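Putative Nitroreductase (Anabaena variabilis ATCC 29413, PDB 3EO7) binds flavin mononucleotide and probably acts as an oxidoreductase of the nitroreductase family. Local coordinates at residues 354-357 against 362-365; 263-266 against 272-275; 142-147 against 155-160. All coordinates share one frame; numbering follows the deposited sequence.

Three short-range contacts, each between segments a few residues apart, lie in separate parts of the chain and do not touch; even the nearest atoms of contacts 2 and 3 are about 14 Å apart. No two of them share a helix or strand. Contacts 1 and 3 are buried, one in each of the two nitroreductase-family regions, whereas contact 2 is only partly buried. Their chemistry differs too. Contact 1 joins a helix to its following loop through a carboxylate and a T-shaped aromatic pair, contact 3 joins two successive helices through an indole N-H and leucine packing, and contact 2 sets an extended loop on a helix by apolar touches alone.

Contact 1. Residues 354-357 against 362-365; sequences LDFT and NYID
A two-pronged carboxylate and a T-shaped aromatic pair make up this buried contact, in which D355 and F356, near the end of helix 347-358, meet N362 and Y363 of the loop that follows. The two oxygens of D355 serve different partners. OD1 of D355 accepts a hydrogen bond from ND2 of N362 at 2.8 Å, through its syn lone pair; the N-H...O angle is 156°, and the oxygen lies almost in the amide plane, with carboxylate and amide nearly coplanar. OD2 of D355 takes a weak bond from OH of Y363, 2.7 Å away; that hydroxyl is held mainly by the backbone N of I318. With CG anti to the backbone N (chi1 -173°), the D355 carboxylate swings round to within bonding distance of both donors, and using both oxygens should limit its rotation.

One residue on, F356 turns a ring edge to Y363. Its CD1 stands over the centre of the Y363 ring, 3.8 Å above the plane; the centroids are 5.3 Å apart and the planes meet at 86°, the geometry of an edge-to-face stack. The turn is thus tied back onto its own helix, within the second nitroreductase-family region. The F356 side chain lies about 10 Å from that of the FMN-binding R334, near the site but not in it.

L368 of the loop touches both rings, and W320 meets that of F356. Helix 452-473 lies against the same phenylalanine: A470 packs on it, while R466 makes a cation-pi contact with the ring and bonds to its backbone O through NH2.

Contact 2. Residues 263-266 against 272-275; sequences PQVP and KYFH
V265 and Y273 mark the closest approach of the two backbones, with their CA atoms 7.8 Å apart, a gap filled by side chains. Residues 263-266 form a loop with no regular helix or strand, extended at V265 (phi/psi -108/113°), whereas 272-275 belong to helix 270-276. The contact is small, burying 143 Å² over both sides, and apolar in kind.

Both methyls of V265 are used. CG2 of V265 lies 4.0 Å from the centroid of the Y273 ring and almost exactly on the ring normal, a CH-pi contact placed over the centre of the face. CG1 of V265 reaches instead to CB of Y273, at 4.1 Å, so the two methyls lie along the tyrosine, one over the ring and one by its CB. A chi1 of -179° on Y273 turns the ring away from its own backbone N and carries it out from the helix, alongside the loop.

At the far end of that ring stands P263. Its CD is 3.2 Å from OH of Y273 and 3.8 Å from CZ of Y273; the two side chains come from opposite directions and meet at the hydroxyl end of the ring. The hydroxyl has a polar partner in OE2 of E259, to which it is hydrogen-bonded, so the proline ring borders a polar group that is already engaged. With the Y273 ring cut back to an alanine, V265 CG2 would probably lose the aromatic face beneath it, and E259 its hydroxyl partner.

Beyond the two segments, the Y273 ring stacks with H277, just past the end of helix 270-276. I9 of helix 9-16 touches both Y273 and F274, Y13 stacks on F274, and R16 donates from NH1 to O of V265, so this one N-terminal helix meets both the loop and helix 270-276.

Contact 3. Residues 142-147 against 155-160; sequences DVWQSL and PALEST
W144 NE1 donates to the backbone O of L157 at 2.8 Å, the one hydrogen bond between the two segments. The N-H...O angle is 155°; the acceptor lies in the indole plane, although the donor is tilted out of the carbonyl plane. A chi1 of -158° leaves the indole beside the carbonyl carbon of W144 and swings its edge to the turn of chain running from L157 to T160. Further along that edge, CZ2 of W144 lies 3.6 Å from OG1 of T160, which sits in the ring plane and is itself hydrogen-bonded to O of A156 at 2.7 Å.

L157 fills the angle between tryptophan and leucine. Its CD2 is 3.6 Å from CZ2 of W144 and 3.9 Å from CD2 of L147, while its CD1 rests on O of L147, again at 3.9 Å. The same residue therefore supplies both the polar acceptor and the apolar wedge.

The contact joins helix 144-150 to the weakly bonded helix 155-159. W144 and L147 pack on V114 of strand 109-115, L157 and T160 on P236 of strand 229-239, and R116 bonds to O of T160, placing both helices against the antiparallel sheet.

Contact 1. Residues 354-357 against 362-365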
loop_
_atom_site.group_PDB
_atom_site.type_symbol
_atom_site.label_atom_id
_atom_site.label_comp_id
_atom_site.label_asym_id
_atom_site.label_seq_id
_atom_site.Cartn_x
_atom_site.Cartn_y
_atom_site.Cartn_z
ATOM N N LEU A 354 16.213 -1.089 -4.785
ATOM C CA LEU A 354 15.515 -2.009 -5.681
ATOM C C LEU A 354 15.577 -3.442 -5.153
ATOM O O LEU A 354 14.629 -4.218 -5.308
ATOM C CB LEU A 354 16.091 -1.928 -7.091
ATOM C CG LEU A 354 15.916 -0.595 -7.814
ATOM C CD1 LEU A 354 16.633 -0.616 -9.223
ATOM C CD2 LEU A 354 14.423 -0.254 -7.924
ATOM N N ASP A 355 16.703 -3.801 -4.569
ATOM C CA ASP A 355 16.884 -5.153 -4.048
ATOM C C ASP A 355 15.898 -5.450 -2.919
ATOM O O ASP A 355 15.246 -6.483 -2.920
ATOM C CB ASP A 355 18.319 -5.327 -3.544
ATOM C CG ASP A 355 18.619 -6.759 -3.142
ATOM O OD1 ASP A 355 18.641 -7.630 -4.028
ATOM O OD2 ASP A 355 18.856 -6.987 -1.925
ATOM N N PHE A 356 15.773 -4.520 -1.978
ATOM C CA PHE A 356 14.881 -4.725 -0.847
ATOM C C PHE A 356 13.421 -4.737 -1.309
ATOM O O PHE A 356 12.602 -5.472 -0.786
ATOM C CB PHE A 356 15.096 -3.701 0.243
ATOM C CG PHE A 356 14.125 -3.858 1.378
ATOM C CD1 PHE A 356 14.240 -4.955 2.222
ATOM C CD2 PHE A 356 13.118 -2.956 1.609
ATOM C CE1 PHE A 356 13.348 -5.148 3.274
ATOM C CE2 PHE A 356 12.220 -3.136 2.688
ATOM C CZ PHE A 356 12.337 -4.246 3.507
ATOM N N THR A 357 13.109 -3.904 -2.302
ATOM C CA THR A 357 11.733 -3.747 -2.739
ATOM C C THR A 357 11.276 -4.914 -3.603
ATOM O O THR A 357 10.189 -5.443 -3.392
ATOM C CB THR A 357 11.589 -2.431 -3.510
ATOM O OG1 THR A 357 11.985 -1.349 -2.650
ATOM C CG2 THR A 357 10.132 -2.239 -4.034
ATOM N N ASN A 362 16.273 -12.277 -1.227
ATOM C CA ASN A 362 17.594 -11.953 -0.743
ATOM C C ASN A 362 17.661 -11.571 0.744
ATOM O O ASN A 362 18.741 -11.222 1.237
ATOM C CB ASN A 362 18.187 -10.855 -1.622
ATOM C CG ASN A 362 18.520 -11.352 -3.018
ATOM O OD1 ASN A 362 18.697 -12.552 -3.222
ATOM N ND2 ASN A 362 18.667 -10.438 -3.969
ATOM N N TYR A 363 16.515 -11.661 1.441
ATOM C CA TYR A 363 16.381 -11.285 2.849
ATOM C C TYR A 363 15.933 -12.438 3.748
ATOM O O TYR A 363 15.673 -12.226 4.933
ATOM C CB TYR A 363 15.433 -10.068 2.971
ATOM C CG TYR A 363 16.069 -8.900 2.284
ATOM C CD1 TYR A 363 15.952 -8.734 0.906
ATOM C CD2 TYR A 363 16.882 -8.032 2.984
ATOM C CE1 TYR A 363 16.623 -7.717 0.266
ATOM C CE2 TYR A 363 17.544 -7.004 2.351
ATOM C CZ TYR A 363 17.405 -6.862 0.985
ATOM O OH TYR A 363 18.071 -5.858 0.341
ATOM N N ILE A 364 15.903 -13.660 3.212
ATOM C CA ILE A 364 15.469 -14.803 4.007
ATOM C C ILE A 364 16.374 -15.026 5.223
ATOM O O ILE A 364 15.884 -15.380 6.282
ATOM C CB ILE A 364 15.325 -16.119 3.182
ATOM C CG1 ILE A 364 16.643 -16.593 2.621
ATOM C CG2 ILE A 364 14.366 -15.927 2.048
ATOM C CD1 ILE A 364 16.507 -17.961 1.912
ATOM N N ASP A 365 17.670 -14.776 5.084
ATOM C CA ASP A 365 18.602 -14.959 6.188
ATOM C C ASP A 365 18.470 -13.908 7.285
ATOM O O ASP A 365 19.115 -14.026 8.328
ATOM C CB ASP A 365 20.054 -15.079 5.692
ATOM C CG ASP A 365 20.594 -13.801 5.092
ATOM O OD1 ASP A 365 19.818 -12.855 4.844
ATOM O OD2 ASP A 365 21.819 -13.781 4.820
#

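Contact 2. Residues 263-266 against 272-275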
loop_
_atom_site.group_PDB
_atom_site.type_symbol
_atom_site.label_atom_id
_atom_site.label_comp_id
_atom_site.label_asym_id
_atom_site.label_seq_id
_atom_site.Cartn_x
_atom_site.Cartn_y
_atom_site.Cartn_z
ATOM N N PRO A 263 -23.813 3.913 -16.544
ATOM C CA PRO A 263 -24.539 5.111 -16.901
ATOM C C PRO A 263 -23.624 6.310 -16.772
ATOM O O PRO A 263 -22.436 6.174 -16.454
ATOM C CB PRO A 263 -25.651 5.168 -15.860
ATOM C CG PRO A 263 -25.052 4.529 -14.645
ATOM C CD PRO A 263 -24.036 3.534 -15.137
ATOM N N GLN A 264 -24.160 7.486 -17.056
ATOM C CA GLN A 264 -23.370 8.692 -16.883
ATOM C C GLN A 264 -23.436 8.990 -15.391
ATOM O O GLN A 264 -24.527 9.123 -14.828
ATOM C CB GLN A 264 -23.870 9.844 -17.774
ATOM C CG GLN A 264 -23.355 9.717 -19.242
ATOM C CD GLN A 264 -21.821 9.507 -19.324
ATOM O OE1 GLN A 264 -21.344 8.497 -19.873
ATOM N NE2 GLN A 264 -21.053 10.429 -18.726
ATOM N N VAL A 265 -22.271 8.991 -14.741
ATOM C CA VAL A 265 -22.186 9.187 -13.292
ATOM C C VAL A 265 -21.601 10.559 -13.017
ATOM O O VAL A 265 -20.452 10.809 -13.350
ATOM C CB VAL A 265 -21.311 8.089 -12.626
ATOM C CG1 VAL A 265 -21.268 8.284 -11.116
ATOM C CG2 VAL A 265 -21.858 6.707 -13.019
ATOM N N PRO A 266 -22.402 11.466 -12.455
ATOM C CA PRO A 266 -21.912 12.824 -12.165
ATOM C C PRO A 266 -20.685 12.901 -11.282
ATOM O O PRO A 266 -20.452 12.037 -10.433
ATOM C CB PRO A 266 -23.091 13.471 -11.457
ATOM C CG PRO A 266 -24.291 12.763 -12.048
ATOM C CD PRO A 266 -23.836 11.333 -12.150
ATOM N N LYS A 272 -18.093 6.394 -4.970
ATOM C CA LYS A 272 -18.927 5.370 -4.327
ATOM C C LYS A 272 -19.528 4.421 -5.360
ATOM O O LYS A 272 -19.614 3.201 -5.114
ATOM C CB LYS A 272 -19.986 5.968 -3.401
ATOM C CG LYS A 272 -19.356 6.648 -2.191
ATOM C CD LYS A 272 -20.399 7.090 -1.158
ATOM C CE LYS A 272 -19.785 7.944 -0.057
ATOM N NZ LYS A 272 -20.719 8.242 1.019
ATOM N N TYR A 273 -19.947 4.975 -6.500
ATOM C CA TYR A 273 -20.407 4.142 -7.587
ATOM C C TYR A 273 -19.320 3.094 -7.894
ATOM O O TYR A 273 -19.581 1.880 -7.946
ATOM C CB TYR A 273 -20.740 4.971 -8.831
ATOM C CG TYR A 273 -21.256 4.097 -9.964
ATOM C CD1 TYR A 273 -20.380 3.490 -10.855
ATOM C CD2 TYR A 273 -22.621 3.888 -10.140
ATOM C CE1 TYR A 273 -20.839 2.669 -11.856
ATOM C CE2 TYR A 273 -23.080 3.093 -11.159
ATOM C CZ TYR A 273 -22.171 2.447 -12.009
ATOM O OH TYR A 273 -22.624 1.649 -13.040
ATOM N N PHE A 274 -18.080 3.554 -8.063
ATOM C CA PHE A 274 -17.006 2.644 -8.442
ATOM C C PHE A 274 -16.742 1.561 -7.380
ATOM O O PHE A 274 -16.614 0.369 -7.726
ATOM C CB PHE A 274 -15.750 3.429 -8.772
ATOM C CG PHE A 274 -14.644 2.597 -9.331
ATOM C CD1 PHE A 274 -14.855 1.742 -10.397
ATOM C CD2 PHE A 274 -13.358 2.730 -8.836
ATOM C CE1 PHE A 274 -13.800 0.977 -10.926
ATOM C CE2 PHE A 274 -12.301 1.995 -9.389
ATOM C CZ PHE A 274 -12.537 1.099 -10.413
ATOM N N HIS A 275 -16.754 1.947 -6.120
ATOM C CA HIS A 275 -16.526 0.969 -5.057
ATOM C C HIS A 275 -17.641 -0.078 -5.043
ATOM O O HIS A 275 -17.375 -1.265 -4.927
ATOM C CB HIS A 275 -16.418 1.602 -3.674
ATOM C CG HIS A 275 -16.065 0.611 -2.624
ATOM N ND1 HIS A 275 -14.787 0.103 -2.492
ATOM C CD2 HIS A 275 -16.838 -0.056 -1.730
ATOM C CE1 HIS A 275 -14.794 -0.829 -1.547
ATOM N NE2 HIS A 275 -16.018 -0.918 -1.049
#

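Contact 3. Residues 142-147 against 155-160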
loop_
_atom_site.group_PDB
_atom_site.type_symbol
_atom_site.label_atom_id
_atom_site.label_comp_id
_atom_site.label_asym_id
_atom_site.label_seq_id
_atom_site.Cartn_x
_atom_site.Cartn_y
_atom_site.Cartn_z
ATOM N N ASP A 142 -19.073 -15.507 17.993
ATOM C CA ASP A 142 -18.180 -16.245 17.096
ATOM C C ASP A 142 -18.552 -15.931 15.660
ATOM O O ASP A 142 -19.553 -16.429 15.133
ATOM C CB ASP A 142 -18.169 -17.751 17.317
ATOM C CG ASP A 142 -16.940 -18.396 16.696
ATOM O OD1 ASP A 142 -15.818 -17.954 17.032
ATOM O OD2 ASP A 142 -17.069 -19.333 15.889
ATOM N N VAL A 143 -17.678 -15.157 15.028
ATOM C CA VAL A 143 -17.866 -14.621 13.689
ATOM C C VAL A 143 -16.971 -15.311 12.653
ATOM O O VAL A 143 -17.054 -15.004 11.459
ATOM C CB VAL A 143 -17.521 -13.115 13.654
ATOM C CG1 VAL A 143 -18.435 -12.289 14.604
ATOM C CG2 VAL A 143 -16.048 -12.880 13.984
ATOM N N TRP A 144 -16.148 -16.263 13.088
ATOM C CA TRP A 144 -15.149 -16.848 12.183
ATOM C C TRP A 144 -15.764 -17.534 10.962
ATOM O O TRP A 144 -15.317 -17.303 9.822
ATOM C CB TRP A 144 -14.216 -17.806 12.939
ATOM C CG TRP A 144 -12.921 -18.015 12.257
ATOM C CD1 TRP A 144 -12.554 -19.081 11.517
ATOM C CD2 TRP A 144 -11.833 -17.092 12.201
ATOM N NE1 TRP A 144 -11.285 -18.918 11.046
ATOM C CE2 TRP A 144 -10.815 -17.697 11.457
ATOM C CE3 TRP A 144 -11.605 -15.831 12.749
ATOM C CZ2 TRP A 144 -9.581 -17.090 11.242
ATOM C CZ3 TRP A 144 -10.387 -15.228 12.533
ATOM C CH2 TRP A 144 -9.392 -15.851 11.779
ATOM N N GLN A 145 -16.782 -18.360 11.185
ATOM C CA GLN A 145 -17.422 -19.033 10.071
ATOM C C GLN A 145 -17.983 -18.041 9.046
ATOM O O GLN A 145 -17.869 -18.275 7.830
ATOM C CB GLN A 145 -18.476 -20.029 10.528
ATOM C CG GLN A 145 -19.045 -20.789 9.351
ATOM C CD GLN A 145 -19.916 -21.925 9.763
ATOM O OE1 GLN A 145 -19.632 -22.614 10.742
ATOM N NE2 GLN A 145 -20.982 -22.147 9.008
ATOM N N SER A 146 -18.580 -16.947 9.521
ATOM C CA SER A 146 -19.099 -15.907 8.615
ATOM C C SER A 146 -17.957 -15.304 7.775
ATOM O O SER A 146 -18.133 -14.992 6.591
ATOM C CB SER A 146 -19.875 -14.810 9.365
ATOM O OG SER A 146 -19.064 -14.085 10.279
ATOM N N LEU A 147 -16.791 -15.136 8.390
ATOM C CA LEU A 147 -15.631 -14.614 7.678
ATOM C C LEU A 147 -15.163 -15.641 6.650
ATOM O O LEU A 147 -14.829 -15.292 5.519
ATOM C CB LEU A 147 -14.501 -14.225 8.645
ATOM C CG LEU A 147 -13.278 -13.585 7.947
ATOM C CD1 LEU A 147 -13.643 -12.333 7.081
ATOM C CD2 LEU A 147 -12.254 -13.243 9.036
ATOM N N PRO A 155 -8.265 -21.226 2.420
ATOM C CA PRO A 155 -7.582 -22.118 3.394
ATOM C C PRO A 155 -6.806 -21.426 4.496
ATOM O O PRO A 155 -6.625 -22.008 5.570
ATOM C CB PRO A 155 -6.609 -22.930 2.518
ATOM C CG PRO A 155 -7.068 -22.739 1.127
ATOM C CD PRO A 155 -7.779 -21.420 1.047
ATOM N N ALA A 156 -6.359 -20.204 4.265
ATOM C CA ALA A 156 -5.617 -19.482 5.301
ATOM C C ALA A 156 -6.475 -19.249 6.546
ATOM O O ALA A 156 -5.939 -19.101 7.644
ATOM C CB ALA A 156 -5.033 -18.177 4.773
ATOM N N LEU A 157 -7.798 -19.201 6.393
ATOM C CA LEU A 157 -8.699 -19.036 7.543
ATOM C C LEU A 157 -8.913 -20.289 8.363
ATOM O O LEU A 157 -9.283 -20.231 9.523
ATOM C CB LEU A 157 -10.054 -18.469 7.082
ATOM C CG LEU A 157 -9.994 -17.001 6.638
ATOM C CD1 LEU A 157 -11.189 -16.633 5.767
ATOM C CD2 LEU A 157 -9.917 -16.061 7.843
ATOM N N GLU A 158 -8.652 -21.433 7.780
ATOM C CA GLU A 158 -8.862 -22.663 8.501
ATOM C C GLU A 158 -7.758 -22.923 9.563
ATOM O O GLU A 158 -8.048 -23.457 10.616
ATOM C CB GLU A 158 -9.019 -23.808 7.503
ATOM C CG GLU A 158 -9.767 -25.033 8.129
ATOM C CD GLU A 158 -11.253 -24.732 8.472
ATOM O OE1 GLU A 158 -12.090 -24.673 7.541
ATOM O OE2 GLU A 158 -11.586 -24.586 9.669
ATOM N N SER A 159 -6.529 -22.490 9.281
ATOM C CA SER A 159 -5.354 -22.717 10.119
ATOM C C SER A 159 -5.110 -21.654 11.204
ATOM O O SER A 159 -4.472 -21.904 12.234
ATOM C CB SER A 159 -4.089 -22.680 9.205
ATOM O OG SER A 159 -4.414 -22.899 7.829
ATOM N N THR A 160 -5.679 -20.494 10.986
ATOM C CA THR A 160 -5.406 -19.329 11.809
ATOM C C THR A 160 -6.490 -19.023 12.839
ATOM O O THR A 160 -7.599 -19.561 12.777
ATOM C CB THR A 160 -5.160 -18.117 10.884
ATOM O OG1 THR A 160 -6.295 -17.937 10.024
ATOM C CG2 THR A 160 -3.877 -18.344 10.058
#